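Local structure of ectonucleotide pyrophosphatase/phosphodiesterase family member 5 (Mus musculus, 5VEO) at residues A[36-39]-A[40-43]; A[201-204]-A[205-208]. The protein is a zinc-dependent ectoenzyme of the nucleotide pyrophosphatase/phosphodiesterase family that probably hydrolyses phosphodiester bonds in a restricted range of nucleotide-derived substrates. The protein carries 1 engineered substitution. All coordinates share one frame; numbering follows the deposited sequence.

Interaction 1 of 2, residues A[36-39]-A[40-43]; sequences HFHY and IMKN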
ATOM      1  N   HIS A  36     -15.011 -11.699  12.619  1.00 13.55           N
ATOM      2  CA  HIS A  36     -15.184 -11.880  11.184  1.00 13.74           C
ATOM      3  C   HIS A  36     -13.863 -12.185  10.498  1.00 13.92           C
ATOM      4  O   HIS A  36     -13.818 -13.037   9.604  1.00 14.34           O
ATOM      5  CB  HIS A  36     -15.880 -10.665  10.596  1.00 14.21           C
ATOM      6  CG  HIS A  36     -17.263 -10.502  11.127  1.00 17.49           C
ATOM      7  ND1 HIS A  36     -17.600  -9.549  12.061  1.00 18.86           N
ATOM      8  CD2 HIS A  36     -18.375 -11.248  10.929  1.00 16.85           C
ATOM      9  CE1 HIS A  36     -18.882  -9.673  12.366  1.00 18.89           C
ATOM     10  NE2 HIS A  36     -19.372 -10.697  11.693  1.00 19.42           N
ATOM     11  N   PHE A  37     -12.765 -11.549  10.928  1.00 13.24           N
ATOM     12  CA  PHE A  37     -11.458 -11.993  10.458  1.00 11.11           C
ATOM     13  C   PHE A  37     -11.222 -13.452  10.824  1.00 12.63           C
ATOM     14  O   PHE A  37     -10.727 -14.229  10.006  1.00 14.10           O
ATOM     15  CB  PHE A  37     -10.334 -11.122  11.024  1.00 10.39           C
ATOM     16  CG  PHE A  37     -10.194  -9.771  10.342  1.00  9.51           C
ATOM     17  CD1 PHE A  37      -9.377  -9.622   9.239  1.00 10.54           C
ATOM     18  CD2 PHE A  37     -10.876  -8.661  10.809  1.00 12.87           C
ATOM     19  CE1 PHE A  37      -9.241  -8.381   8.598  1.00 12.35           C
ATOM     20  CE2 PHE A  37     -10.734  -7.418  10.181  1.00 14.91           C
ATOM     21  CZ  PHE A  37      -9.920  -7.294   9.066  1.00 12.85           C
ATOM     22  N   HIS A  38     -11.580 -13.844  12.050  1.00 12.81           N
ATOM     23  CA  HIS A  38     -11.342 -15.217  12.482  1.00 14.65           C
ATOM     24  C   HIS A  38     -12.228 -16.209  11.732  1.00 16.30           C
ATOM     25  O   HIS A  38     -11.811 -17.349  11.493  1.00 18.01           O
ATOM     26  CB  HIS A  38     -11.522 -15.310  14.000  1.00 14.70           C
ATOM     27  CG  HIS A  38     -10.300 -14.896  14.758  1.00 16.51           C
ATOM     28  ND1 HIS A  38      -9.973 -13.575  14.968  1.00 16.12           N
ATOM     29  CD2 HIS A  38      -9.303 -15.622  15.319  1.00 18.12           C
ATOM     30  CE1 HIS A  38      -8.839 -13.503  15.645  1.00 17.38           C
ATOM     31  NE2 HIS A  38      -8.406 -14.733  15.860  1.00 16.77           N
ATOM     32  N   TYR A  39     -13.417 -15.778  11.299  1.00 14.92           N
ATOM     33  CA  TYR A  39     -14.266 -16.630  10.474  1.00 17.61           C
ATOM     34  C   TYR A  39     -13.606 -16.929   9.130  1.00 17.20           C
ATOM     35  O   TYR A  39     -13.614 -18.074   8.662  1.00 18.86           O
ATOM     36  CB  TYR A  39     -15.622 -15.954  10.285  1.00 19.17           C
ATOM     37  CG  TYR A  39     -16.562 -16.688   9.371  1.00 18.60           C
ATOM     38  CD1 TYR A  39     -17.247 -17.816   9.805  1.00 22.33           C
ATOM     39  CD2 TYR A  39     -16.772 -16.254   8.073  1.00 20.52           C
ATOM     40  CE1 TYR A  39     -18.132 -18.485   8.962  1.00 23.41           C
ATOM     41  CE2 TYR A  39     -17.653 -16.912   7.230  1.00 23.98           C
ATOM     42  CZ  TYR A  39     -18.320 -18.031   7.673  1.00 26.29           C
ATOM     43  OH  TYR A  39     -19.186 -18.677   6.802  1.00 28.67           O
ATOM     44  N   ILE A  40     -13.000 -15.919   8.502  1.00 17.61           N
ATOM     45  CA  ILE A  40     -12.260 -16.164   7.265  1.00 15.34           C
ATOM     46  C   ILE A  40     -11.072 -17.087   7.523  1.00 13.73           C
ATOM     47  O   ILE A  40     -10.792 -17.999   6.734  1.00 16.31           O
ATOM     48  CB  ILE A  40     -11.818 -14.834   6.633  1.00 15.79           C
ATOM     49  CG1 ILE A  40     -13.055 -14.121   6.066  1.00 18.44           C
ATOM     50  CG2 ILE A  40     -10.781 -15.083   5.543  1.00 17.00           C
ATOM     51  CD1 ILE A  40     -12.793 -12.763   5.490  1.00 20.39           C
ATOM     52  N   MET A  41     -10.329 -16.838   8.603  1.00 15.06           N
ATOM     53  CA  MET A  41      -9.191 -17.689   8.936  1.00 14.51           C
ATOM     54  C   MET A  41      -9.610 -19.153   9.060  1.00 15.94           C
ATOM     55  O   MET A  41      -8.996 -20.039   8.454  1.00 17.38           O
ATOM     56  CB  MET A  41      -8.540 -17.206  10.233  1.00 16.31           C
ATOM     57  CG  MET A  41      -7.817 -15.885  10.067  1.00 17.87           C
ATOM     58  SD  MET A  41      -7.597 -14.992  11.621  1.00 20.38           S
ATOM     59  CE  MET A  41      -6.780 -16.222  12.595  1.00 16.11           C
ATOM     60  N   LYS A  42     -10.668 -19.417   9.834  1.00 15.42           N
ATOM     61  CA  LYS A  42     -11.109 -20.793  10.080  1.00 18.25           C
ATOM     62  C   LYS A  42     -11.533 -21.480   8.791  1.00 17.83           C
ATOM     63  O   LYS A  42     -11.480 -22.721   8.676  1.00 21.10           O
ATOM     64  CB  LYS A  42     -12.264 -20.759  11.078  1.00 21.80           C
ATOM     65  CG  LYS A  42     -12.839 -22.114  11.490  1.00 32.26           C
ATOM     66  CD  LYS A  42     -14.152 -21.923  12.262  1.00 43.75           C
ATOM     67  CE  LYS A  42     -14.921 -23.235  12.460  1.00 51.31           C
ATOM     68  NZ  LYS A  42     -15.945 -23.497  11.391  1.00 55.60           N
ATOM     69  N   ASN A  43     -11.992 -20.693   7.823  1.00 18.28           N
ATOM     70  CA  ASN A  43     -12.512 -21.220   6.575  1.00 17.15           C
ATOM     71  C   ASN A  43     -11.606 -20.906   5.399  1.00 17.71           C
ATOM     72  O   ASN A  43     -12.034 -21.022   4.245  1.00 20.05           O
ATOM     73  CB  ASN A  43     -13.923 -20.675   6.365  1.00 21.01           C
ATOM     74  CG  ASN A  43     -14.895 -21.242   7.379  1.00 21.23           C
ATOM     75  OD1 ASN A  43     -15.220 -22.432   7.327  1.00 25.47           O
ATOM     76  ND2 ASN A  43     -15.305 -20.429   8.338  1.00 22.14           N
TER

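Interaction 2 of 2, residues A[201-204]-A[205-208]; sequences LGYL and IKML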
ATOM      1  N   LEU A 201     -15.965  -5.890   7.667  1.00 12.07           N
ATOM      2  CA  LEU A 201     -15.682  -7.140   6.985  1.00 11.28           C
ATOM      3  C   LEU A 201     -16.873  -8.087   7.096  1.00 11.87           C
ATOM      4  O   LEU A 201     -17.248  -8.752   6.121  1.00 13.76           O
ATOM      5  CB  LEU A 201     -14.412  -7.769   7.560  1.00 11.04           C
ATOM      6  CG  LEU A 201     -13.987  -9.112   6.967  1.00 12.08           C
ATOM      7  CD1 LEU A 201     -13.793  -9.032   5.443  1.00 14.06           C
ATOM      8  CD2 LEU A 201     -12.757  -9.644   7.685  1.00 15.52           C
ATOM      9  N   GLY A 202     -17.494  -8.138   8.274  1.00 14.83           N
ATOM     10  CA  GLY A 202     -18.698  -8.944   8.444  1.00 15.01           C
ATOM     11  C   GLY A 202     -19.829  -8.517   7.526  1.00 16.08           C
ATOM     12  O   GLY A 202     -20.542  -9.357   6.970  1.00 18.43           O
ATOM     13  N   TYR A 203     -19.997  -7.208   7.346  1.00 15.57           N
ATOM     14  CA  TYR A 203     -20.980  -6.690   6.401  1.00 16.65           C
ATOM     15  C   TYR A 203     -20.697  -7.175   4.979  1.00 13.72           C
ATOM     16  O   TYR A 203     -21.604  -7.609   4.254  1.00 16.72           O
ATOM     17  CB  TYR A 203     -20.971  -5.163   6.463  1.00 15.96           C
ATOM     18  CG  TYR A 203     -21.969  -4.519   5.545  1.00 16.68           C
ATOM     19  CD1 TYR A 203     -23.276  -4.303   5.960  1.00 20.25           C
ATOM     20  CD2 TYR A 203     -21.618  -4.138   4.259  1.00 15.63           C
ATOM     21  CE1 TYR A 203     -24.196  -3.702   5.130  1.00 22.53           C
ATOM     22  CE2 TYR A 203     -22.548  -3.535   3.407  1.00 16.68           C
ATOM     23  CZ  TYR A 203     -23.831  -3.333   3.852  1.00 18.58           C
ATOM     24  OH  TYR A 203     -24.756  -2.746   3.032  1.00 24.21           O
ATOM     25  N   LEU A 204     -19.436  -7.101   4.559  1.00 14.99           N
ATOM     26  CA  LEU A 204     -19.056  -7.581   3.236  1.00 13.50           C
ATOM     27  C   LEU A 204     -19.359  -9.068   3.085  1.00 14.76           C
ATOM     28  O   LEU A 204     -19.910  -9.506   2.069  1.00 15.54           O
ATOM     29  CB  LEU A 204     -17.568  -7.302   2.996  1.00 14.59           C
ATOM     30  CG  LEU A 204     -16.980  -7.888   1.710  1.00 12.68           C
ATOM     31  CD1 LEU A 204     -17.708  -7.365   0.460  1.00 15.62           C
ATOM     32  CD2 LEU A 204     -15.488  -7.606   1.633  1.00 15.62           C
ATOM     33  N   ILE A 205     -18.999  -9.861   4.089  1.00 14.84           N
ATOM     34  CA  ILE A 205     -19.281 -11.291   4.041  1.00 13.89           C
ATOM     35  C   ILE A 205     -20.776 -11.526   3.879  1.00 13.88           C
ATOM     36  O   ILE A 205     -21.206 -12.323   3.044  1.00 18.83           O
ATOM     37  CB  ILE A 205     -18.746 -11.982   5.302  1.00 14.90           C
ATOM     38  CG1 ILE A 205     -17.227 -11.894   5.334  1.00 14.84           C
ATOM     39  CG2 ILE A 205     -19.227 -13.437   5.357  1.00 17.01           C
ATOM     40  CD1 ILE A 205     -16.655 -12.321   6.675  1.00 17.90           C
ATOM     41  N   LYS A 206     -21.580 -10.847   4.698  1.00 16.60           N
ATOM     42  CA  LYS A 206     -23.033 -10.999   4.633  1.00 17.83           C
ATOM     43  C   LYS A 206     -23.559 -10.656   3.244  1.00 19.36           C
ATOM     44  O   LYS A 206     -24.419 -11.362   2.699  1.00 21.85           O
ATOM     45  CB  LYS A 206     -23.677 -10.106   5.697  1.00 21.84           C
ATOM     46  CG  LYS A 206     -25.186 -10.198   5.831  1.00 31.59           C
ATOM     47  CD  LYS A 206     -25.711  -9.212   6.914  1.00 40.61           C
ATOM     48  CE  LYS A 206     -25.832  -7.762   6.397  1.00 50.77           C
ATOM     49  NZ  LYS A 206     -26.468  -6.761   7.337  1.00 58.10           N
ATOM     50  N   MET A 207     -23.043  -9.582   2.642  1.00 17.77           N
ATOM     51  CA  MET A 207     -23.526  -9.187   1.323  1.00 17.66           C
ATOM     52  C   MET A 207     -23.064 -10.143   0.229  1.00 17.88           C
ATOM     53  O   MET A 207     -23.807 -10.380  -0.734  1.00 19.73           O
ATOM     54  CB  MET A 207     -23.080  -7.761   1.012  1.00 20.12           C
ATOM     55  CG  MET A 207     -23.727  -6.756   1.910  1.00 22.18           C
ATOM     56  SD  MET A 207     -25.504  -6.744   1.610  1.00 35.22           S
ATOM     57  CE  MET A 207     -26.133  -6.210   3.178  1.00 39.80           C
ATOM     58  N   LEU A 208     -21.857 -10.693   0.346  1.00 16.14           N
ATOM     59  CA  LEU A 208     -21.416 -11.715  -0.593  1.00 16.72           C
ATOM     60  C   LEU A 208     -22.307 -12.943  -0.499  1.00 20.72           C
ATOM     61  O   LEU A 208     -22.655 -13.548  -1.517  1.00 21.57           O
ATOM     62  CB  LEU A 208     -19.963 -12.104  -0.327  1.00 16.30           C
ATOM     63  CG  LEU A 208     -18.924 -11.042  -0.712  1.00 13.93           C
ATOM     64  CD1 LEU A 208     -17.562 -11.381  -0.092  1.00 16.45           C
ATOM     65  CD2 LEU A 208     -18.764 -10.856  -2.215  1.00 18.21           C
TER

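Interaction 1 of 2, residues A[36-39]-A[40-43]
On the short helix 35-42 two rings each take a neighbour on one face: Met41 SD lies over the His38 imidazole, and Asn43 ND2, just past the helix end, over the Tyr39 phenol ring. The first is a Met-aromatic contact, with Met41 SD 4.1 Å from the centroid of the His38 ring and only 10° off its normal. The two side chains run side by side, both leaving beside their backbone N. A bend at chi3 of Met41 (55°) then brings CE to 3.8 Å from His38 CD2, in an off-centre CH-pi contact. His38 ND1 is hydrogen-bonded to the carbonyl of Thr34, which helps set the turn of the imidazole.

Asn43 closes the helix. It is the first residue to leave helical backbone angles, and its ND2 donates to Tyr39 O at 2.9 Å. The backbone N of Asn43 reaches the same oxygen through a weak, more bent bond, so one carbonyl takes two donors from the same residue. The amide nitrogen sits 3.4 Å above the Tyr39 ring plane, toward its rim, with ring and amide planes 57° apart. With an alanine at Tyr39, the Asn43 amide would probably lose the ring beneath its nitrogen, and Lys209, the hydrogen-bond partner of the phenol OH, would be left without that mate. Asn43 OD1 is bonded to Lys347 NZ, so both ends of the amide are held.

On the inner side, Phe37 and Ile40 pack on Leu339 of strand 338-341. Beneath the side chains, the backbone ladder is regular: Lys42 N donates to His38 O at 2.9 Å.

Interaction 2 of 2, residues A[201-204]-A[205-208]
Residues 201-208 are two turns near the C-terminal end of helix 190-210, with a buried aliphatic side and a more exposed one. Four i to i+4 backbone bonds run through the stretch, among them Leu208 N to Leu204 O at 2.9 Å. On the partly exposed side, Met207 lies across the Tyr203 ring in a Met-aromatic contact. Met207 CG sits 4.1 Å from the centroid of the Tyr203 ring, over one face and toward its rim, in a CH-pi arrangement. Folded at chi2 (-65°), the methionine chain turns back along the ring, so that CE comes 3.7 Å from Tyr203 CE1 and touches CZ and OH too, while SD stands obliquely at 4.9 Å from the same ring centroid. The buried side is aliphatic. Leu204 CG meets Leu208 CD1 at 4.0 Å, and Leu201 CG approaches Ile205 CD1 at 4.2 Å.

These apolar groups pack the helix against its neighbours. Leu201, Leu204 and Leu208 rest on strand 218-222 through Val221 and Leu219. Tyr203, Leu204 and Leu208 meet helix 149-160, and Leu201 and Ile205 face Ile40 of helix 35-42.

In the fold
Interaction 1 comes first in the chain, on helix 35-42, and interaction 2 follows on helix 190-210; their centres are about 12 Å apart. The helices pack directly: His36 CD2 comes 3.4 Å from Gly202 CA, at a position without a side chain, and Leu201 CD2 lies 3.7 Å from Phe37 CG. Asp198 adds a polar tie, accepting from the ring of His36 and the backbone N of Phe37. Both helices lean on strand 218-222 of the mixed eight-stranded sheet, in the alkaline-phosphatase-like catalytic domain. Residues far apart in sequence thus share one helical layer against that sheet, and the segments that follow strands 16-21 and 218-222 carry Asp22, Asp224 and His225 of a zinc site.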